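Local coordinates for protein telomerase reverse transcriptase (PDB 6ZD1) that probably lengthens chromosome ends by reverse transcription, copying the template of its bound telomerase RNA into simple telomeric DNA repeats, at residues Lys49-Asp54 against Gly91-Leu96; Leu55-Tyr60 against Tyr195-Ile200; Leu87-Lys92 against Lys173-Ala178. All coordinates share one frame; numbering follows the deposited sequence.

Interaction 1 (Lys49-Asp54 against Gly91-Leu96)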
loop_
_atom_site.group_PDB
_atom_site.type_symbol
_atom_site.label_atom_id
_atom_site.label_comp_id
_atom_site.label_asym_id
_atom_site.label_seq_id
_atom_site.Cartn_x
_atom_site.Cartn_y
_atom_site.Cartn_z
ATOM N N LYS A 49 -34.765 12.678 -1.427
ATOM C CA LYS A 49 -35.831 11.684 -1.346
ATOM C C LYS A 49 -36.583 11.542 -2.664
ATOM O O LYS A 49 -37.069 10.449 -2.979
ATOM C CB LYS A 49 -36.801 12.034 -0.216
ATOM C CG LYS A 49 -36.129 12.331 1.118
ATOM C CD LYS A 49 -35.085 11.284 1.487
ATOM C CE LYS A 49 -34.237 11.756 2.664
ATOM N NZ LYS A 49 -33.109 10.839 2.996
ATOM N N LYS A 50 -36.690 12.616 -3.445
ATOM C CA LYS A 50 -37.411 12.583 -4.712
ATOM C C LYS A 50 -36.491 12.464 -5.922
ATOM O O LYS A 50 -36.986 12.388 -7.051
ATOM C CB LYS A 50 -38.303 13.824 -4.854
ATOM C CG LYS A 50 -37.554 15.149 -4.887
ATOM C CD LYS A 50 -38.507 16.320 -5.104
ATOM C CE LYS A 50 -37.764 17.652 -5.103
ATOM N NZ LYS A 50 -36.719 17.719 -6.166
ATOM N N CYS A 51 -35.175 12.454 -5.718
ATOM C CA CYS A 51 -34.243 12.249 -6.819
ATOM C C CYS A 51 -34.384 10.831 -7.360
ATOM O O CYS A 51 -34.346 9.860 -6.598
ATOM C CB CYS A 51 -32.809 12.504 -6.353
ATOM S SG CYS A 51 -31.530 12.456 -7.641
ATOM N N ARG A 52 -34.573 10.713 -8.673
ATOM C CA ARG A 52 -34.710 9.409 -9.321
ATOM C C ARG A 52 -33.315 8.857 -9.578
ATOM O O ARG A 52 -32.728 9.050 -10.643
ATOM C CB ARG A 52 -35.514 9.532 -10.611
ATOM C CG ARG A 52 -36.958 9.077 -10.482
ATOM C CD ARG A 52 -37.016 7.605 -10.111
ATOM N NE ARG A 52 -38.383 7.111 -9.976
ATOM C CZ ARG A 52 -38.691 5.853 -9.678
ATOM N NH1 ARG A 52 -37.726 4.961 -9.484
ATOM N NH2 ARG A 52 -39.960 5.483 -9.574
ATOM N N TYR A 53 -32.778 8.143 -8.587
ATOM C CA TYR A 53 -31.406 7.661 -8.689
ATOM C C TYR A 53 -31.288 6.554 -9.729
ATOM O O TYR A 53 -30.408 6.597 -10.598
ATOM C CB TYR A 53 -30.909 7.184 -7.324
ATOM C CG TYR A 53 -30.610 8.314 -6.366
ATOM C CD1 TYR A 53 -29.511 9.138 -6.561
ATOM C CD2 TYR A 53 -31.426 8.561 -5.268
ATOM C CE1 TYR A 53 -29.231 10.177 -5.692
ATOM C CE2 TYR A 53 -31.151 9.598 -4.393
ATOM C CZ TYR A 53 -30.053 10.402 -4.611
ATOM O OH TYR A 53 -29.768 11.437 -3.750
ATOM N N ASP A 54 -32.178 5.567 -9.672
ATOM C CA ASP A 54 -32.071 4.423 -10.566
ATOM C C ASP A 54 -32.498 4.737 -11.995
ATOM O O ASP A 54 -32.337 3.881 -12.870
ATOM C CB ASP A 54 -32.873 3.248 -10.005
ATOM C CG ASP A 54 -32.169 2.575 -8.835
ATOM O OD1 ASP A 54 -32.368 3.008 -7.679
ATOM O OD2 ASP A 54 -31.395 1.622 -9.077
ATOM N N GLY A 91 -25.771 18.495 -8.626
ATOM C CA GLY A 91 -26.602 19.580 -9.120
ATOM C C GLY A 91 -28.045 19.438 -8.678
ATOM O O GLY A 91 -28.661 20.393 -8.198
ATOM N N LYS A 92 -28.601 18.232 -8.824
ATOM C CA LYS A 92 -29.960 17.976 -8.356
ATOM C C LYS A 92 -30.067 18.135 -6.844
ATOM O O LYS A 92 -31.069 18.653 -6.337
ATOM C CB LYS A 92 -30.407 16.577 -8.783
ATOM C CG LYS A 92 -30.771 16.456 -10.256
ATOM C CD LYS A 92 -31.007 15.001 -10.641
ATOM C CE LYS A 92 -32.302 14.821 -11.429
ATOM N NZ LYS A 92 -33.520 15.053 -10.594
ATOM N N LEU A 93 -29.044 17.695 -6.107
ATOM C CA LEU A 93 -29.118 17.710 -4.649
ATOM C C LEU A 93 -28.969 19.119 -4.091
ATOM O O LEU A 93 -29.657 19.491 -3.132
ATOM C CB LEU A 93 -28.042 16.793 -4.064
ATOM C CG LEU A 93 -28.451 15.371 -3.679
ATOM C CD1 LEU A 93 -29.354 15.411 -2.460
ATOM C CD2 LEU A 93 -29.145 14.666 -4.832
ATOM N N LEU A 94 -28.079 19.917 -4.674
ATOM C CA LEU A 94 -27.756 21.226 -4.130
ATOM C C LEU A 94 -28.262 22.327 -5.049
ATOM O O LEU A 94 -27.794 22.438 -6.194
ATOM C CB LEU A 94 -26.251 21.360 -3.915
ATOM C CG LEU A 94 -25.695 20.853 -2.580
ATOM C CD1 LEU A 94 -25.908 19.353 -2.399
ATOM C CD2 LEU A 94 -24.222 21.208 -2.461
ATOM N N PRO A 95 -29.215 23.144 -4.604
ATOM C CA PRO A 95 -29.594 24.340 -5.366
ATOM C C PRO A 95 -28.429 25.317 -5.470
ATOM O O PRO A 95 -27.399 25.175 -4.809
ATOM C CB PRO A 95 -30.763 24.923 -4.562
ATOM C CG PRO A 95 -30.612 24.346 -3.190
ATOM C CD PRO A 95 -30.012 22.987 -3.377
ATOM N N LEU A 96 -28.607 26.333 -6.322
ATOM C CA LEU A 96 -27.497 27.225 -6.657
ATOM C C LEU A 96 -26.960 27.950 -5.425
ATOM O O LEU A 96 -25.745 28.152 -5.298
ATOM C CB LEU A 96 -27.926 28.236 -7.722
ATOM C CG LEU A 96 -26.810 29.151 -8.237
ATOM C CD1 LEU A 96 -25.804 28.375 -9.080
ATOM C CD2 LEU A 96 -27.376 30.325 -9.015
#
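C51 and K92 make the nearest backbone approach, their CA atoms 7.3 Å apart, where the short corner joining helix 36-50 to helix 53-60 passes the last turn of helix 79-93. C51 is the first residue to leave the helical path, and R52, centre of an inverse gamma turn, sits at the N-cap position of the next helix. The C51 thiol carries much of the contact. With SG anti to the backbone N (chi1 -174°), it lies against K92 CD at 4.0 Å and L93 CD2 at 4.3 Å. Within its own segment the same SG sits 3.8 Å above the plane of the Y53 ring, displaced toward the rim. Y53 crosses L93 at about a right angle and brings its OH to 3.5 Å from L93 CD2. That hydroxyl's polar partner is D48 OD1, so the phenol is tied back to helix 36-50 while its outer end leans on the leucine. N47 ND2 takes up the L93 carbonyl. Sulfur, ring and leucine form a buried apolar cluster, lysine methylenes at its margin: a tight corner between consecutive helices packed on the C-terminal end of helix 79-93, the 91-96 side belonging to the mainly helical RNA-binding region.

Interaction 2 (Leu55-Tyr60 against Tyr195-Ile200)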
loop_
_atom_site.group_PDB
_atom_site.type_symbol
_atom_site.label_atom_id
_atom_site.label_comp_id
_atom_site.label_asym_id
_atom_site.label_seq_id
_atom_site.Cartn_x
_atom_site.Cartn_y
_atom_site.Cartn_z
ATOM N N LEU A 55 -33.013 5.936 -12.262
ATOM C CA LEU A 55 -33.175 6.367 -13.645
ATOM C C LEU A 55 -31.898 7.006 -14.176
ATOM O O LEU A 55 -31.557 6.828 -15.351
ATOM C CB LEU A 55 -34.347 7.344 -13.768
ATOM C CG LEU A 55 -35.709 6.750 -14.139
ATOM C CD1 LEU A 55 -35.662 6.143 -15.535
ATOM C CD2 LEU A 55 -36.165 5.715 -13.118
ATOM N N ILE A 56 -31.175 7.731 -13.317
ATOM C CA ILE A 56 -29.845 8.216 -13.673
ATOM C C ILE A 56 -28.907 7.042 -13.913
ATOM O O ILE A 56 -28.043 7.084 -14.798
ATOM C CB ILE A 56 -29.307 9.157 -12.578
ATOM C CG1 ILE A 56 -30.232 10.361 -12.408
ATOM C CG2 ILE A 56 -27.898 9.617 -12.905
ATOM C CD1 ILE A 56 -29.820 11.281 -11.294
ATOM N N TYR A 57 -29.061 5.976 -13.123
ATOM C CA TYR A 57 -28.254 4.777 -13.324
ATOM C C TYR A 57 -28.586 4.106 -14.650
ATOM O O TYR A 57 -27.689 3.612 -15.344
ATOM C CB TYR A 57 -28.466 3.803 -12.163
ATOM C CG TYR A 57 -27.694 2.510 -12.303
ATOM C CD1 TYR A 57 -26.369 2.425 -11.889
ATOM C CD2 TYR A 57 -28.287 1.376 -12.847
ATOM C CE1 TYR A 57 -25.655 1.247 -12.016
ATOM C CE2 TYR A 57 -27.580 0.193 -12.977
ATOM C CZ TYR A 57 -26.266 0.135 -12.559
ATOM O OH TYR A 57 -25.558 -1.038 -12.684
ATOM N N ASN A 58 -29.870 4.075 -15.017
ATOM C CA ASN A 58 -30.261 3.499 -16.299
ATOM C C ASN A 58 -29.669 4.276 -17.467
ATOM O O ASN A 58 -29.308 3.680 -18.490
ATOM C CB ASN A 58 -31.785 3.450 -16.413
ATOM C CG ASN A 58 -32.396 2.325 -15.600
ATOM O OD1 ASN A 58 -31.734 1.724 -14.753
ATOM N ND2 ASN A 58 -33.665 2.032 -15.856
ATOM N N LYS A 59 -29.547 5.597 -17.335
ATOM C CA LYS A 59 -29.100 6.410 -18.458
ATOM C C LYS A 59 -27.585 6.370 -18.625
ATOM O O LYS A 59 -27.090 6.211 -19.747
ATOM C CB LYS A 59 -29.580 7.853 -18.280
ATOM C CG LYS A 59 -29.236 8.774 -19.442
ATOM C CD LYS A 59 -29.843 10.161 -19.268
ATOM C CE LYS A 59 -29.504 11.057 -20.452
ATOM N NZ LYS A 59 -30.147 12.398 -20.358
ATOM N N TYR A 60 -26.833 6.500 -17.532
ATOM C CA TYR A 60 -25.392 6.712 -17.606
ATOM C C TYR A 60 -24.545 5.500 -17.242
ATOM O O TYR A 60 -23.426 5.382 -17.743
ATOM C CB TYR A 60 -24.983 7.878 -16.698
ATOM C CG TYR A 60 -25.623 9.197 -17.064
ATOM C CD1 TYR A 60 -25.031 10.042 -17.996
ATOM C CD2 TYR A 60 -26.815 9.601 -16.476
ATOM C CE1 TYR A 60 -25.611 11.250 -18.333
ATOM C CE2 TYR A 60 -27.400 10.809 -16.805
ATOM C CZ TYR A 60 -26.797 11.628 -17.736
ATOM O OH TYR A 60 -27.379 12.831 -18.068
ATOM N N TYR A 195 -13.447 2.595 -11.164
ATOM C CA TYR A 195 -14.819 2.520 -10.686
ATOM C C TYR A 195 -15.546 1.423 -11.457
ATOM O O TYR A 195 -15.790 1.556 -12.662
ATOM C CB TYR A 195 -15.515 3.870 -10.849
ATOM C CG TYR A 195 -14.929 4.979 -10.001
ATOM C CD1 TYR A 195 -13.720 5.580 -10.334
ATOM C CD2 TYR A 195 -15.597 5.439 -8.875
ATOM C CE1 TYR A 195 -13.190 6.600 -9.557
ATOM C CE2 TYR A 195 -15.078 6.454 -8.100
ATOM C CZ TYR A 195 -13.878 7.031 -8.439
ATOM O OH TYR A 195 -13.368 8.044 -7.655
ATOM N N PHE A 196 -15.877 0.339 -10.764
ATOM C CA PHE A 196 -16.733 -0.716 -11.291
ATOM C C PHE A 196 -18.103 -0.588 -10.644
ATOM O O PHE A 196 -18.200 -0.512 -9.414
ATOM C CB PHE A 196 -16.151 -2.105 -11.010
ATOM C CG PHE A 196 -14.825 -2.356 -11.663
ATOM C CD1 PHE A 196 -14.758 -2.949 -12.913
ATOM C CD2 PHE A 196 -13.644 -2.010 -11.025
ATOM C CE1 PHE A 196 -13.541 -3.188 -13.520
ATOM C CE2 PHE A 196 -12.423 -2.245 -11.627
ATOM C CZ PHE A 196 -12.372 -2.838 -12.876
ATOM N N THR A 197 -19.151 -0.543 -11.464
ATOM C CA THR A 197 -20.503 -0.562 -10.921
ATOM C C THR A 197 -20.729 -1.856 -10.151
ATOM O O THR A 197 -20.202 -2.912 -10.510
ATOM C CB THR A 197 -21.542 -0.424 -12.034
ATOM O OG1 THR A 197 -21.525 -1.594 -12.857
ATOM C CG2 THR A 197 -21.254 0.799 -12.892
ATOM N N HIS A 198 -21.515 -1.765 -9.072
ATOM C CA HIS A 198 -21.720 -2.927 -8.211
ATOM C C HIS A 198 -22.255 -4.114 -9.001
ATOM O O HIS A 198 -21.870 -5.260 -8.746
ATOM C CB HIS A 198 -22.675 -2.585 -7.065
ATOM C CG HIS A 198 -22.112 -1.621 -6.065
ATOM N ND1 HIS A 198 -20.964 -1.878 -5.345
ATOM C CD2 HIS A 198 -22.548 -0.407 -5.656
ATOM C CE1 HIS A 198 -20.710 -0.857 -4.544
ATOM N NE2 HIS A 198 -21.658 0.048 -4.711
ATOM N N SER A 199 -23.128 -3.859 -9.981
ATOM C CA SER A 199 -23.704 -4.951 -10.759
ATOM C C SER A 199 -22.638 -5.684 -11.567
ATOM O O SER A 199 -22.626 -6.920 -11.614
ATOM C CB SER A 199 -24.817 -4.427 -11.671
ATOM O OG SER A 199 -24.395 -3.302 -12.423
ATOM N N ILE A 200 -21.733 -4.946 -12.213
ATOM C CA ILE A 200 -20.727 -5.612 -13.032
ATOM C C ILE A 200 -19.558 -6.100 -12.183
ATOM O O ILE A 200 -18.903 -7.088 -12.536
ATOM C CB ILE A 200 -20.253 -4.692 -14.171
ATOM C CG1 ILE A 200 -19.669 -5.523 -15.314
ATOM C CG2 ILE A 200 -19.219 -3.695 -13.677
ATOM C CD1 ILE A 200 -20.640 -6.528 -15.899
#
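The antiparallel beta-hairpin 180-184/193-197, of the kind found in telomerase RNA-binding domains, hands over to helix 198-216 at T197, and this strand-to-helix junction is what Y57 of helix 53-60 meets, chiefly through S199. T197 is at the N-cap position and S199 lies in the first turn of the new helix. Y57 holds CG anti to its own nitrogen (chi1 179°), which throws the ring clear of its helix and across to the junction. Its OH stops 2.6 Å from S199 OG, a close approach that fits a hydrogen bond from the serine, although that one proton has another acceptor within reach, so the bond is not settled. S199 CB follows at 3.6 Å from Y57 OH, and OG lies in the plane of the ring, at its edge. T197 stands a little further back, with OG1 4.1 Å from Y57 OH; T197 OG1 and S199 OG, 3.4 Å apart, share a weak hydrogen bond in which either could donate. The serine oxygen thus lies between the tyrosine hydroxyl and T197. The ring also packs on F179 at the end of helix 158-179, while the T197 side chain is backed by T77 and W180. S199 OG continues the Y57 C-O bond almost straight outward, with CZ-OH-OG about 169°, well off the bent approach usual at a phenol oxygen.

Interaction 3 (Leu87-Lys92 against Lys173-Ala178)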
loop_
_atom_site.group_PDB
_atom_site.type_symbol
_atom_site.label_atom_id
_atom_site.label_comp_id
_atom_site.label_asym_id
_atom_site.label_seq_id
_atom_site.Cartn_x
_atom_site.Cartn_y
_atom_site.Cartn_z
ATOM N N LEU A 87 -21.539 14.868 -10.560
ATOM C CA LEU A 87 -21.930 16.273 -10.630
ATOM C C LEU A 87 -23.407 16.432 -10.970
ATOM O O LEU A 87 -24.044 17.394 -10.526
ATOM C CB LEU A 87 -21.066 17.011 -11.652
ATOM C CG LEU A 87 -19.573 17.078 -11.323
ATOM C CD1 LEU A 87 -18.826 17.930 -12.342
ATOM C CD2 LEU A 87 -19.360 17.605 -9.909
ATOM N N ILE A 88 -23.968 15.499 -11.742
ATOM C CA ILE A 88 -25.395 15.544 -12.038
ATOM C C ILE A 88 -26.208 15.312 -10.770
ATOM O O ILE A 88 -27.222 15.985 -10.536
ATOM C CB ILE A 88 -25.740 14.523 -13.141
ATOM C CG1 ILE A 88 -25.324 15.065 -14.513
ATOM C CG2 ILE A 88 -27.223 14.172 -13.118
ATOM C CD1 ILE A 88 -25.569 14.102 -15.653
ATOM N N ILE A 89 -25.778 14.367 -9.929
ATOM C CA ILE A 89 -26.436 14.168 -8.639
ATOM C C ILE A 89 -26.286 15.414 -7.773
ATOM O O ILE A 89 -27.253 15.896 -7.171
ATOM C CB ILE A 89 -25.879 12.920 -7.931
ATOM C CG1 ILE A 89 -25.967 11.691 -8.836
ATOM C CG2 ILE A 89 -26.649 12.659 -6.645
ATOM C CD1 ILE A 89 -27.313 11.044 -8.857
HETATM N N MSE A 90 -25.072 15.955 -7.703
HETATM C CA MSE A 90 -24.798 17.124 -6.873
HETATM C C MSE A 90 -25.609 18.334 -7.312
HETATM O O MSE A 90 -26.091 19.099 -6.478
HETATM C CB MSE A 90 -23.303 17.463 -6.900
HETATM C CG MSE A 90 -22.419 16.424 -6.220
HETATM SE SE MSE A 90 -22.962 16.075 -4.377
HETATM C CE MSE A 90 -22.764 17.882 -3.678
ATOM N N GLY A 91 -25.771 18.495 -8.626
ATOM C CA GLY A 91 -26.602 19.580 -9.120
ATOM C C GLY A 91 -28.045 19.438 -8.678
ATOM O O GLY A 91 -28.661 20.393 -8.198
ATOM N N LYS A 92 -28.601 18.232 -8.824
ATOM C CA LYS A 92 -29.960 17.976 -8.356
ATOM C C LYS A 92 -30.067 18.135 -6.844
ATOM O O LYS A 92 -31.069 18.653 -6.337
ATOM C CB LYS A 92 -30.407 16.577 -8.783
ATOM C CG LYS A 92 -30.771 16.456 -10.256
ATOM C CD LYS A 92 -31.007 15.001 -10.641
ATOM C CE LYS A 92 -32.302 14.821 -11.429
ATOM N NZ LYS A 92 -33.520 15.053 -10.594
ATOM N N LYS A 173 -19.108 11.035 -1.031
ATOM C CA LYS A 173 -18.596 9.691 -0.788
ATOM C C LYS A 173 -19.703 8.647 -0.881
ATOM O O LYS A 173 -19.507 7.579 -1.473
ATOM C CB LYS A 173 -17.906 9.631 0.575
ATOM C CG LYS A 173 -17.390 8.253 0.954
ATOM C CD LYS A 173 -16.877 8.235 2.381
ATOM C CE LYS A 173 -15.471 8.785 2.470
ATOM N NZ LYS A 173 -14.505 7.842 1.848
ATOM N N ASN A 174 -20.878 8.936 -0.317
ATOM C CA ASN A 174 -21.964 7.962 -0.378
ATOM C C ASN A 174 -22.456 7.758 -1.802
ATOM O O ASN A 174 -22.860 6.646 -2.160
ATOM C CB ASN A 174 -23.116 8.383 0.529
ATOM C CG ASN A 174 -22.760 8.275 1.995
ATOM O OD1 ASN A 174 -21.781 7.625 2.356
ATOM N ND2 ASN A 174 -23.555 8.909 2.847
ATOM N N ILE A 175 -22.444 8.811 -2.621
ATOM C CA ILE A 175 -22.794 8.651 -4.028
ATOM C C ILE A 175 -21.854 7.660 -4.697
ATOM O O ILE A 175 -22.294 6.755 -5.420
ATOM C CB ILE A 175 -22.771 10.018 -4.735
ATOM C CG1 ILE A 175 -23.919 10.887 -4.223
ATOM C CG2 ILE A 175 -22.829 9.843 -6.246
ATOM C CD1 ILE A 175 -23.749 12.349 -4.537
ATOM N N VAL A 176 -20.551 7.784 -4.428
ATOM C CA VAL A 176 -19.580 6.839 -4.975
ATOM C C VAL A 176 -19.855 5.439 -4.449
ATOM O O VAL A 176 -19.858 4.459 -5.203
ATOM C CB VAL A 176 -18.146 7.286 -4.642
ATOM C CG1 VAL A 176 -17.151 6.224 -5.080
ATOM C CG2 VAL A 176 -17.838 8.621 -5.302
ATOM N N ARG A 177 -20.103 5.326 -3.141
ATOM C CA ARG A 177 -20.381 4.018 -2.565
ATOM C C ARG A 177 -21.698 3.457 -3.079
ATOM O O ARG A 177 -21.857 2.236 -3.168
ATOM C CB ARG A 177 -20.400 4.108 -1.037
ATOM C CG ARG A 177 -19.050 4.423 -0.406
ATOM C CD ARG A 177 -19.148 4.434 1.114
ATOM N NE ARG A 177 -19.697 3.183 1.632
ATOM C CZ ARG A 177 -18.962 2.149 2.031
ATOM N NH1 ARG A 177 -17.638 2.213 1.977
ATOM N NH2 ARG A 177 -19.550 1.049 2.485
ATOM N N ALA A 178 -22.637 4.331 -3.450
ATOM C CA ALA A 178 -23.938 3.871 -3.919
ATOM C C ALA A 178 -23.833 3.172 -5.270
ATOM O O ALA A 178 -24.551 2.199 -5.527
ATOM C CB ALA A 178 -24.910 5.047 -4.002
#
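The backbone nitrogen of A178 is gripped twice: it bonds to N174 O at 2.7 Å and, weakly, to I175 O at 3.1 Å. I175, whose carbonyl is the weaker acceptor, meets I89 and M90 across the contact. Everything between the two segments is apolar. I175 supplies more than half of the buried surface, and it does so through one branch. Its chain runs extended (chi2 163°), carrying CD1 out to the facing helix, where the CA atoms of I89 and I175 are 8.1 Å apart. There the methyl meets two neighbours. I89 CG2, the short branch of that isoleucine, lies 3.6 Å from I175 CD1, and the two side chains slide past each other in opposite directions, leaving CG2 also 4.1 Å from I175 CG1. M90, a selenomethionine, comes in at a slant. Bent at both of its later torsions, it curls so that SE rests 3.8 Å from I175 CD1. A single methyl group thus touches a branched side chain and a flexible one, in directions about at right angles, with all three residues buried. I89 has a second use, since its side chain also packs on Y53 and I56 of helix 53-60, whereas M90 also touches V167 and V172 of helix 158-179, and W99. Helix 79-93 thus packs on both helix 53-60 and helix 158-179, which also meet each other through Y57, with I3 of the N-terminal segment against I175, and L116 of helix 104-117 against V176.

From the N terminus, the chain leaves helix 36-50, turns the corner into helix 53-60, and returns along helix 79-93, whose end closes the shortest loop, interaction 1. Interaction 3 starts on that same helix, sharing G91 and K92, and closes when helix 158-179 arrives. Interaction 2 opens on helix 53-60 and closes last, at the hairpin-to-helix junction; its loop encloses interaction 3 and crosses interaction 1. The three are physically continuous: K92 CD packs 4.0 Å from I56 CD1, and H198 NE2 probably bonds to R177 O. Together they tie the early helices to the hairpin and helix 198-216.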